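Local structure of inorganic pyrophosphatase (6LL8) at residues T119-M124 and G138-A143; C163-A168 and E174-V179; A238-E243 and H247-L252; M263-V266 and D271-E274. The protein probably hydrolyses diphosphate to two phosphates with manganese as its usual cofactor, and is captured here with magnesium and the substrate analogue imidodiphosphate. All blocks are in the same frame, centred on the assembly; numbering follows the deposited sequence.

Contact 1. Residues T119-M124 and G138-A143; sequences TVIKMM and GIMMCA
M140, on helix 134-147, touches I121 and K122 of helix 117-128 with its terminal methyl group; it takes part in every contact between the segments and supplies 61 of the 101 Å² buried. The apolar contact is a methyl-to-methyl approach, M140 CE lying 4.0 Å from I121 CG2. The two side chains cross at a slant rather than running alongside each other. A second group of contacts brings side chain against backbone. M140 CE sits 3.7 Å from K122 N and 3.9 Å from K122 CB, so the methyl abuts the helix surface at the root of the lysine. The M140 chain leaves its helix extended through SD and then turns at chi3 (70°), and this last bend sets CE against the opposite helix.

The polar end of K122 takes no part. Its chain bends at chi2 and leads away to a salt bridge between NZ and D126 on its own helix. Around the pair, M140 also packs on A22 of helix 14-29 and on L167 of helix 158-171. The metal centre is close: the side chain of I121 comes within about 6 Å of that of D15, a magnesium ligand. No hydrogen bond spans the two segments, so between them the contact depends on the fit of the buried methyl, close to the metal site, and not on charge.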
loop_
_atom_site.group_PDB
_atom_site.type_symbol
_atom_site.label_atom_id
_atom_site.label_comp_id
_atom_site.label_asym_id
_atom_site.label_seq_id
_atom_site.Cartn_x
_atom_site.Cartn_y
_atom_site.Cartn_z
ATOM N N THR A 119 4.754 7.140 9.045
ATOM C CA THR A 119 5.617 7.158 10.256
ATOM C C THR A 119 6.934 7.836 9.907
ATOM O O THR A 119 7.475 8.643 10.702
ATOM C CB THR A 119 5.783 5.756 10.805
ATOM O OG1 THR A 119 4.474 5.295 11.139
ATOM C CG2 THR A 119 6.701 5.689 11.999
ATOM N N VAL A 120 7.486 7.499 8.749
ATOM C CA VAL A 120 8.753 8.110 8.292
ATOM C C VAL A 120 8.512 9.586 7.950
ATOM O O VAL A 120 9.341 10.442 8.268
ATOM C CB VAL A 120 9.330 7.340 7.104
ATOM C CG1 VAL A 120 10.718 7.897 6.775
ATOM C CG2 VAL A 120 9.410 5.854 7.376
ATOM N N ILE A 121 7.399 9.935 7.311
ATOM C CA ILE A 121 7.124 11.351 7.028
ATOM C C ILE A 121 7.030 12.123 8.340
ATOM O O ILE A 121 7.523 13.244 8.394
ATOM C CB ILE A 121 5.876 11.470 6.142
ATOM C CG1 ILE A 121 6.126 10.807 4.787
ATOM C CG2 ILE A 121 5.476 12.918 5.982
ATOM C CD1 ILE A 121 4.890 10.648 3.924
ATOM N N LYS A 122 6.468 11.556 9.393
ATOM C CA LYS A 122 6.442 12.267 10.692
ATOM C C LYS A 122 7.876 12.518 11.141
ATOM O O LYS A 122 8.164 13.610 11.656
ATOM C CB LYS A 122 5.616 11.464 11.688
ATOM C CG LYS A 122 5.099 12.258 12.858
ATOM C CD LYS A 122 6.012 12.501 13.937
ATOM C CE LYS A 122 5.281 13.237 15.068
ATOM N NZ LYS A 122 6.236 13.404 16.158
ATOM N N MET A 123 8.762 11.557 10.965
ATOM C CA MET A 123 10.194 11.760 11.309
ATOM C C MET A 123 10.768 12.921 10.500
ATOM O O MET A 123 11.616 13.656 11.025
ATOM C CB MET A 123 11.031 10.513 11.017
ATOM C CG MET A 123 10.725 9.352 11.914
ATOM S SD MET A 123 11.586 7.890 11.244
ATOM C CE MET A 123 11.011 6.618 12.364
ATOM N N MET A 124 10.327 13.094 9.267
ATOM C CA MET A 124 10.796 14.238 8.461
ATOM C C MET A 124 10.290 15.560 9.033
ATOM O O MET A 124 11.066 16.529 9.146
ATOM C CB MET A 124 10.361 14.047 7.011
ATOM C CG MET A 124 10.919 12.819 6.371
ATOM S SD MET A 124 10.294 12.475 4.706
ATOM C CE MET A 124 11.152 13.722 3.781
ATOM N N GLY A 138 -4.399 14.157 11.294
ATOM C CA GLY A 138 -5.473 13.170 11.272
ATOM C C GLY A 138 -5.293 12.169 10.148
ATOM O O GLY A 138 -5.491 10.979 10.352
ATOM N N ILE A 139 -5.003 12.659 8.940
ATOM C CA ILE A 139 -4.890 11.722 7.807
ATOM C C ILE A 139 -3.622 10.886 7.979
ATOM O O ILE A 139 -3.630 9.702 7.589
ATOM C CB ILE A 139 -5.018 12.408 6.444
ATOM C CG1 ILE A 139 -3.840 13.316 6.091
ATOM C CG2 ILE A 139 -6.354 13.122 6.338
ATOM C CD1 ILE A 139 -3.885 13.839 4.676
ATOM N N MET A 140 -2.545 11.432 8.511
ATOM C CA MET A 140 -1.333 10.644 8.762
ATOM C C MET A 140 -1.619 9.535 9.776
ATOM O O MET A 140 -1.216 8.385 9.597
ATOM C CB MET A 140 -0.209 11.545 9.255
ATOM C CG MET A 140 0.323 12.539 8.222
ATOM S SD MET A 140 1.598 13.615 8.876
ATOM C CE MET A 140 2.946 12.462 9.065
ATOM N N MET A 141 -2.327 9.900 10.833
ATOM C CA MET A 141 -2.731 8.937 11.865
ATOM C C MET A 141 -3.524 7.797 11.232
ATOM O O MET A 141 -3.265 6.615 11.509
ATOM C CB MET A 141 -3.561 9.673 12.903
ATOM C CG MET A 141 -4.046 8.797 14.053
ATOM S SD MET A 141 -5.539 9.409 14.865
ATOM C CE MET A 141 -6.713 9.135 13.546
ATOM N N CYS A 142 -4.498 8.153 10.402
ATOM C CA CYS A 142 -5.338 7.125 9.752
ATOM C C CYS A 142 -4.469 6.231 8.876
ATOM O O CYS A 142 -4.668 4.997 8.855
ATOM C CB CYS A 142 -6.447 7.743 8.928
ATOM S SG CYS A 142 -7.755 8.493 9.901
ATOM N N ALA A 143 -3.569 6.809 8.097
ATOM C CA ALA A 143 -2.719 5.981 7.234
ATOM C C ALA A 143 -1.936 4.955 8.049
ATOM O O ALA A 143 -1.824 3.783 7.633
ATOM C CB ALA A 143 -1.773 6.840 6.442
#

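Contact 2. Residues C163-A168 and E174-V179; sequences CVEALA and EDFKEV
A168 and F176 mark the closest approach of the two backbones, their CA atoms 6.5 Å apart where helix 158-171 faces the first turn of helix 176-187. F176 accounts for 80 of the 180 Å² buried here, and its ring meets three side chains spaced along the earlier helix. V164 lies over one face: its CG1 is 4.0 Å from the ring centroid and 29° off the ring normal, a CH-pi contact, and comes within 3.6 Å of F176 CD1. A168 CB approaches F176 CD2 obliquely at 3.6 Å, and E165 CG reaches F176 CZ, also obliquely, at 4.0 Å. The glutamate therefore contributes its aliphatic part, with its carboxylate plane turned 61° from the ring. The F176 torsion chi1 of 51° places CG between the backbone N and the carbonyl carbon, and from there the ring reaches V164 and A168 together.

Replacing F176 with an alanine is likely to open a gap between the helices and leave V164 CG1 and A168 CB without their aromatic partner. Just before the ring, D175 is the N-cap residue: its OD1 accepts from E178 N at 3.2 Å, the donor standing above the carboxylate plane.

The same helix 158-171 turns its other contacts inward, V164 and L167 packing on I144 of helix 134-147 and L167 also on K122 of helix 117-128. F151, from a loop, touches both V164 and F176, placing the ring at the partly exposed edge where the two consecutive helices meet.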
loop_
_atom_site.group_PDB
_atom_site.type_symbol
_atom_site.label_atom_id
_atom_site.label_comp_id
_atom_site.label_asym_id
_atom_site.label_seq_id
_atom_site.Cartn_x
_atom_site.Cartn_y
_atom_site.Cartn_z
ATOM N N CYS A 163 4.030 7.250 17.018
ATOM C CA CYS A 163 3.614 8.239 16.022
ATOM C C CYS A 163 2.086 8.413 16.038
ATOM O O CYS A 163 1.585 9.537 16.037
ATOM C CB CYS A 163 4.205 7.747 14.718
ATOM S SG CYS A 163 4.048 8.993 13.453
ATOM N N VAL A 164 1.349 7.308 16.044
ATOM C CA VAL A 164 -0.133 7.405 16.101
ATOM C C VAL A 164 -0.544 8.164 17.373
ATOM O O VAL A 164 -1.444 9.004 17.303
ATOM C CB VAL A 164 -0.795 6.035 16.005
ATOM C CG1 VAL A 164 -2.251 6.079 16.462
ATOM C CG2 VAL A 164 -0.696 5.510 14.589
ATOM N N GLU A 165 0.059 7.835 18.507
ATOM C CA GLU A 165 -0.334 8.513 19.762
ATOM C C GLU A 165 -0.090 10.020 19.628
ATOM O O GLU A 165 -0.936 10.832 20.043
ATOM C CB GLU A 165 0.443 7.898 20.921
ATOM C CG GLU A 165 -0.021 6.489 21.249
ATOM C CD GLU A 165 0.832 5.735 22.248
ATOM O OE1 GLU A 165 1.975 6.171 22.491
ATOM O OE2 GLU A 165 0.366 4.661 22.684
ATOM N N ALA A 166 1.072 10.419 19.109
ATOM C CA ALA A 166 1.416 11.855 18.993
ATOM C C ALA A 166 0.479 12.539 17.994
ATOM O O ALA A 166 -0.028 13.639 18.238
ATOM C CB ALA A 166 2.841 12.014 18.558
ATOM N N LEU A 167 0.241 11.884 16.849
ATOM C CA LEU A 167 -0.632 12.476 15.824
ATOM C C LEU A 167 -2.083 12.552 16.286
ATOM O O LEU A 167 -2.767 13.528 15.943
ATOM C CB LEU A 167 -0.524 11.692 14.515
ATOM C CG LEU A 167 0.828 11.761 13.836
ATOM C CD1 LEU A 167 0.907 10.687 12.752
ATOM C CD2 LEU A 167 1.100 13.124 13.231
ATOM N N ALA A 168 -2.560 11.540 16.995
ATOM C CA ALA A 168 -3.944 11.542 17.493
ATOM C C ALA A 168 -4.133 12.741 18.423
ATOM O O ALA A 168 -5.163 13.402 18.342
ATOM C CB ALA A 168 -4.270 10.275 18.224
ATOM N N GLU A 174 -9.335 11.103 20.411
ATOM C CA GLU A 174 -9.068 10.360 21.669
ATOM C C GLU A 174 -9.058 8.857 21.389
ATOM O O GLU A 174 -8.110 8.178 21.816
ATOM C CB GLU A 174 -10.109 10.683 22.744
ATOM C CG GLU A 174 -10.001 9.851 24.033
ATOM C CD GLU A 174 -10.754 8.516 24.053
ATOM O OE1 GLU A 174 -11.941 8.497 23.632
ATOM O OE2 GLU A 174 -10.168 7.486 24.501
ATOM N N ASP A 175 -10.055 8.339 20.686
ATOM C CA ASP A 175 -10.174 6.874 20.515
ATOM C C ASP A 175 -9.695 6.515 19.108
ATOM O O ASP A 175 -10.478 6.236 18.166
ATOM C CB ASP A 175 -11.598 6.419 20.791
ATOM C CG ASP A 175 -11.725 4.929 20.938
ATOM O OD1 ASP A 175 -10.802 4.186 20.540
ATOM O OD2 ASP A 175 -12.794 4.519 21.377
ATOM N N PHE A 176 -8.395 6.539 18.941
ATOM C CA PHE A 176 -7.817 6.287 17.613
ATOM C C PHE A 176 -8.009 4.833 17.201
ATOM O O PHE A 176 -8.100 4.564 15.983
ATOM C CB PHE A 176 -6.365 6.742 17.554
ATOM C CG PHE A 176 -5.457 6.251 18.656
ATOM C CD1 PHE A 176 -4.888 4.985 18.634
ATOM C CD2 PHE A 176 -5.176 7.079 19.731
ATOM C CE1 PHE A 176 -4.035 4.584 19.663
ATOM C CE2 PHE A 176 -4.387 6.656 20.777
ATOM C CZ PHE A 176 -3.814 5.424 20.729
ATOM N N LYS A 177 -8.062 3.890 18.126
ATOM C CA LYS A 177 -8.268 2.487 17.696
ATOM C C LYS A 177 -9.654 2.318 17.082
ATOM O O LYS A 177 -9.807 1.468 16.192
ATOM C CB LYS A 177 -8.039 1.505 18.839
ATOM C CG LYS A 177 -6.567 1.409 19.229
ATOM C CD LYS A 177 -6.312 0.372 20.296
ATOM C CE LYS A 177 -4.898 0.449 20.796
ATOM N NZ LYS A 177 -4.683 -0.415 21.975
ATOM N N GLU A 178 -10.656 3.067 17.534
ATOM C CA GLU A 178 -11.994 3.003 16.896
ATOM C C GLU A 178 -11.974 3.649 15.528
ATOM O O GLU A 178 -12.718 3.175 14.661
ATOM C CB GLU A 178 -13.067 3.564 17.811
ATOM C CG GLU A 178 -13.564 2.516 18.775
ATOM C CD GLU A 178 -14.280 1.350 18.112
ATOM O OE1 GLU A 178 -13.732 0.251 18.123
ATOM O OE2 GLU A 178 -15.380 1.557 17.541
ATOM N N VAL A 179 -11.185 4.685 15.300
ATOM C CA VAL A 179 -11.013 5.191 13.932
ATOM C C VAL A 179 -10.414 4.061 13.079
ATOM O O VAL A 179 -10.867 3.853 11.962
ATOM C CB VAL A 179 -10.173 6.478 13.893
ATOM C CG1 VAL A 179 -9.953 6.926 12.459
ATOM C CG2 VAL A 179 -10.838 7.584 14.703
#

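Contact 3. Residues A238-E243 and H247-L252; sequences AKLKVE and HSVLLL
K241 points CG anti to its own backbone N (chi1 177°) and runs on extended as far as CE, which carries its methylenes along the start of strand 248-255; V249 sets CG2 opposite its carbonyl carbon, where this methyl faces the helix that K241 belongs to. The evidence for close packing is strongest at that methyl. V249 CG2 lies 3.6 Å from K241 CA and 3.8 Å from K241 CB, pressed on the base of the side chain rather than on its tip. The other branch is looser, with V249 CG1 at 4.4 Å from L240 CD2. V249 and K241 lose similar areas to the contact, 69 and 66 Å², and their CA atoms, 5.8 Å apart, are the nearest across the two segments.

Farther out, K241 CE approaches the carbonyl H247 O at 3.3 Å. Beyond CE the chain bends at chi4, and NZ forms a salt bridge with D268. H247 ND1 and S248 OG are hydrogen-bonded at 2.7 Å, with the hydroxyl in the plane of the imidazole at its edge.

Helix 230-243 and strand 248-255 belong to a beta-alpha-beta unit that begins with strand 211-220, in the DHHA2 region. No hydrogen bond joins the two segments directly, so chemically the helix is seated on the strand by a branched valine and the apolar part of a lysine, whose charge is settled separately by D268.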
loop_
_atom_site.group_PDB
_atom_site.type_symbol
_atom_site.label_atom_id
_atom_site.label_comp_id
_atom_site.label_asym_id
_atom_site.label_seq_id
_atom_site.Cartn_x
_atom_site.Cartn_y
_atom_site.Cartn_z
ATOM N N ALA A 238 -7.705 -15.583 -13.084
ATOM C CA ALA A 238 -7.201 -16.328 -14.255
ATOM C C ALA A 238 -7.242 -15.411 -15.477
ATOM O O ALA A 238 -6.302 -15.424 -16.267
ATOM C CB ALA A 238 -8.023 -17.563 -14.486
ATOM N N LYS A 239 -8.305 -14.633 -15.663
ATOM C CA LYS A 239 -8.397 -13.670 -16.780
ATOM C C LYS A 239 -7.300 -12.621 -16.640
ATOM O O LYS A 239 -6.635 -12.323 -17.627
ATOM C CB LYS A 239 -9.768 -13.006 -16.811
ATOM C CG LYS A 239 -10.930 -13.899 -17.207
ATOM C CD LYS A 239 -12.266 -13.150 -17.260
ATOM C CE LYS A 239 -13.497 -14.030 -17.267
ATOM N NZ LYS A 239 -13.527 -14.931 -18.441
ATOM N N LEU A 240 -7.118 -12.079 -15.433
ATOM C CA LEU A 240 -6.110 -11.028 -15.231
ATOM C C LEU A 240 -4.716 -11.557 -15.536
ATOM O O LEU A 240 -3.888 -10.818 -16.081
ATOM C CB LEU A 240 -6.228 -10.517 -13.792
ATOM C CG LEU A 240 -5.356 -9.323 -13.450
ATOM C CD1 LEU A 240 -5.618 -8.123 -14.344
ATOM C CD2 LEU A 240 -5.596 -8.958 -12.002
ATOM N N LYS A 241 -4.433 -12.804 -15.196
ATOM C CA LYS A 241 -3.137 -13.439 -15.469
ATOM C C LYS A 241 -2.861 -13.347 -16.971
ATOM O O LYS A 241 -1.766 -12.973 -17.402
ATOM C CB LYS A 241 -3.133 -14.879 -14.972
ATOM C CG LYS A 241 -1.849 -15.636 -15.270
ATOM C CD LYS A 241 -1.939 -17.049 -14.811
ATOM C CE LYS A 241 -0.695 -17.843 -15.133
ATOM N NZ LYS A 241 -0.540 -18.087 -16.592
ATOM N N VAL A 242 -3.826 -13.757 -17.781
ATOM C CA VAL A 242 -3.670 -13.788 -19.253
ATOM C C VAL A 242 -3.566 -12.371 -19.784
ATOM O O VAL A 242 -2.702 -12.071 -20.613
ATOM C CB VAL A 242 -4.846 -14.536 -19.905
ATOM C CG1 VAL A 242 -4.860 -14.320 -21.408
ATOM C CG2 VAL A 242 -4.821 -15.989 -19.507
ATOM N N GLU A 243 -4.431 -11.485 -19.306
ATOM C CA GLU A 243 -4.490 -10.109 -19.849
ATOM C C GLU A 243 -3.142 -9.416 -19.720
ATOM O O GLU A 243 -2.785 -8.650 -20.632
ATOM C CB GLU A 243 -5.533 -9.278 -19.131
ATOM C CG GLU A 243 -6.949 -9.711 -19.439
ATOM C CD GLU A 243 -7.998 -9.150 -18.500
ATOM O OE1 GLU A 243 -7.704 -8.118 -17.863
ATOM O OE2 GLU A 243 -9.108 -9.762 -18.388
ATOM N N HIS A 247 3.145 -14.343 -14.904
ATOM C CA HIS A 247 3.515 -15.681 -14.413
ATOM C C HIS A 247 2.469 -16.159 -13.415
ATOM O O HIS A 247 2.089 -17.339 -13.426
ATOM C CB HIS A 247 4.929 -15.632 -13.832
ATOM C CG HIS A 247 5.373 -16.925 -13.249
ATOM N ND1 HIS A 247 4.907 -17.385 -12.045
ATOM C CD2 HIS A 247 6.209 -17.878 -13.741
ATOM C CE1 HIS A 247 5.447 -18.579 -11.817
ATOM N NE2 HIS A 247 6.280 -18.887 -12.848
ATOM N N SER A 248 2.075 -15.290 -12.493
ATOM C CA SER A 248 1.192 -15.652 -11.380
ATOM C C SER A 248 0.282 -14.471 -11.053
ATOM O O SER A 248 0.724 -13.317 -11.140
ATOM C CB SER A 248 1.977 -16.003 -10.145
ATOM O OG SER A 248 2.845 -17.110 -10.320
ATOM N N VAL A 249 -0.916 -14.789 -10.588
ATOM C CA VAL A 249 -1.789 -13.823 -9.885
ATOM C C VAL A 249 -2.229 -14.458 -8.590
ATOM O O VAL A 249 -2.730 -15.587 -8.601
ATOM C CB VAL A 249 -2.980 -13.314 -10.711
ATOM C CG1 VAL A 249 -3.828 -12.381 -9.869
ATOM C CG2 VAL A 249 -2.546 -12.625 -11.998
ATOM N N LEU A 250 -2.020 -13.730 -7.499
ATOM C CA LEU A 250 -2.378 -14.168 -6.141
ATOM C C LEU A 250 -3.352 -13.151 -5.586
ATOM O O LEU A 250 -3.167 -11.947 -5.783
ATOM C CB LEU A 250 -1.124 -14.211 -5.254
ATOM C CG LEU A 250 0.105 -14.876 -5.863
ATOM C CD1 LEU A 250 1.245 -14.788 -4.856
ATOM C CD2 LEU A 250 -0.161 -16.293 -6.345
ATOM N N LEU A 251 -4.354 -13.627 -4.868
ATOM C CA LEU A 251 -5.295 -12.714 -4.174
ATOM C C LEU A 251 -5.388 -13.150 -2.731
ATOM O O LEU A 251 -5.826 -14.262 -2.450
ATOM C CB LEU A 251 -6.658 -12.689 -4.853
ATOM C CG LEU A 251 -7.710 -11.799 -4.193
ATOM C CD1 LEU A 251 -7.284 -10.341 -4.193
ATOM C CD2 LEU A 251 -9.054 -11.944 -4.881
ATOM N N LEU A 252 -4.999 -12.268 -1.834
ATOM C CA LEU A 252 -5.095 -12.479 -0.385
ATOM C C LEU A 252 -6.431 -12.007 0.125
ATOM O O LEU A 252 -6.778 -10.828 -0.023
ATOM C CB LEU A 252 -3.995 -11.673 0.312
ATOM C CG LEU A 252 -2.560 -12.096 0.026
ATOM C CD1 LEU A 252 -1.628 -10.915 0.238
ATOM C CD2 LEU A 252 -2.160 -13.262 0.917
#

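Contact 4. Residues M263-V266 and D271-E274; sequences MLVV and DLTE
V265 and T273 bury the most surface here, 41 and 39 Å², where strand 260-267 of the mixed DHHA2 sheet is followed by the short helix 272-277 before the chain returns as the antiparallel strand 285-289. The two residues reach toward each other tip to tip, V265 CG2 meeting T273 CG2 at 3.9 Å. The threonine torsion (chi1 63°) explains the choice of branch: it leaves CG2 opposite the carbonyl carbon, pointing its methyl at the strand. L272, with 23 Å², adds a second, looser point of contact, its CD2 lying 4.3 Å from V265 CG1. The two branches of the valine thus serve different partners, one touching T273 and the other L272.

M263, two residues before V265 in the strand, projects to the same face of the sheet. Residues between and after these point to the other side, where L264 and V266 pack on I237 of helix 230-243. The geometry therefore places helix 272-277 and helix 230-243 over opposite faces of this strand. On the near face L272 also packs on L302 and F306 of helix 294-307, and T273 on V286 of the next strand. The contact itself is apolar, with backbones well apart: the nearest CA atoms, those of V265 and T273, are 8.5 Å from each other.

The polar branch of T273 is satisfied by a hydrogen bond to K279 O, while its methyl CG2 also meets the thioether sulfur, M263 SD, at 3.9 Å.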
loop_
_atom_site.group_PDB
_atom_site.type_symbol
_atom_site.label_atom_id
_atom_site.label_comp_id
_atom_site.label_asym_id
_atom_site.label_seq_id
_atom_site.Cartn_x
_atom_site.Cartn_y
_atom_site.Cartn_z
ATOM N N MET A 263 -5.202 -17.418 0.482
ATOM C CA MET A 263 -4.627 -16.984 -0.784
ATOM C C MET A 263 -5.222 -17.787 -1.915
ATOM O O MET A 263 -5.190 -19.011 -1.891
ATOM C CB MET A 263 -3.112 -17.150 -0.782
ATOM C CG MET A 263 -2.441 -16.612 -2.031
ATOM S SD MET A 263 -0.672 -16.958 -2.119
ATOM C CE MET A 263 -0.050 -15.601 -1.129
ATOM N N LEU A 264 -5.760 -17.093 -2.897
ATOM C CA LEU A 264 -6.224 -17.664 -4.174
ATOM C C LEU A 264 -5.056 -17.557 -5.148
ATOM O O LEU A 264 -4.459 -16.459 -5.247
ATOM C CB LEU A 264 -7.450 -16.922 -4.697
ATOM C CG LEU A 264 -8.607 -16.733 -3.720
ATOM C CD1 LEU A 264 -9.763 -16.000 -4.388
ATOM C CD2 LEU A 264 -9.065 -18.033 -3.120
ATOM N N VAL A 265 -4.741 -18.622 -5.885
ATOM C CA VAL A 265 -3.515 -18.687 -6.690
ATOM C C VAL A 265 -3.844 -19.175 -8.089
ATOM O O VAL A 265 -4.413 -20.284 -8.236
ATOM C CB VAL A 265 -2.501 -19.646 -6.035
ATOM C CG1 VAL A 265 -1.229 -19.765 -6.870
ATOM C CG2 VAL A 265 -2.183 -19.242 -4.599
ATOM N N VAL A 266 -3.375 -18.458 -9.083
ATOM C CA VAL A 266 -3.232 -18.983 -10.463
ATOM C C VAL A 266 -1.800 -18.738 -10.894
ATOM O O VAL A 266 -1.313 -17.634 -10.739
ATOM C CB VAL A 266 -4.260 -18.367 -11.427
ATOM C CG1 VAL A 266 -5.653 -18.812 -11.045
ATOM C CG2 VAL A 266 -4.194 -16.856 -11.475
ATOM N N ASP A 271 3.713 -25.627 -8.027
ATOM C CA ASP A 271 4.099 -25.818 -6.603
ATOM C C ASP A 271 4.495 -24.483 -5.956
ATOM O O ASP A 271 5.253 -24.468 -4.977
ATOM C CB ASP A 271 5.218 -26.844 -6.490
ATOM C CG ASP A 271 6.482 -26.438 -7.223
ATOM O OD1 ASP A 271 6.465 -25.405 -7.931
ATOM O OD2 ASP A 271 7.476 -27.188 -7.099
ATOM N N LEU A 272 3.970 -23.372 -6.468
ATOM C CA LEU A 272 4.427 -22.029 -6.026
ATOM C C LEU A 272 4.372 -21.912 -4.507
ATOM O O LEU A 272 5.387 -21.498 -3.914
ATOM C CB LEU A 272 3.521 -20.971 -6.655
ATOM C CG LEU A 272 3.998 -19.540 -6.416
ATOM C CD1 LEU A 272 5.223 -19.222 -7.234
ATOM C CD2 LEU A 272 2.900 -18.534 -6.716
ATOM N N THR A 273 3.230 -22.150 -3.869
ATOM C CA THR A 273 3.109 -21.874 -2.416
ATOM C C THR A 273 3.777 -22.971 -1.592
ATOM O O THR A 273 4.280 -22.670 -0.504
ATOM C CB THR A 273 1.670 -21.600 -1.978
ATOM O OG1 THR A 273 0.861 -22.747 -2.188
ATOM C CG2 THR A 273 1.051 -20.436 -2.718
ATOM N N GLU A 274 3.829 -24.192 -2.102
ATOM C CA GLU A 274 4.635 -25.249 -1.452
ATOM C C GLU A 274 6.087 -24.767 -1.343
ATOM O O GLU A 274 6.660 -24.837 -0.252
ATOM C CB GLU A 274 4.496 -26.553 -2.247
ATOM C CG GLU A 274 5.247 -27.738 -1.655
ATOM C CD GLU A 274 4.742 -29.108 -2.096
ATOM O OE1 GLU A 274 4.236 -29.236 -3.234
ATOM O OE2 GLU A 274 4.849 -30.045 -1.294
#

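From the N terminus, the four contacts follow one another in series, none nesting within or crossing another. Contact 1 closes a loop of 13 residues between two helices of the DHH region; contact 2 spans five intervening residues and brings helix 158-171 against the start of helix 176-187. These two touch, their centres 11 Å apart, through K122 with C163 and M141 with A168. Contact 3 closes a three-residue turn from helix to strand, and contact 4 a connection of four residues, the first still in the strand, from strand to helix. Their strands are sheet neighbours, joined by a probable hydrogen bond from L251 N to L264 O (2.9 Å). The two pairs lie on opposite sides of the chain's centre, 33 to 37 Å apart between centres.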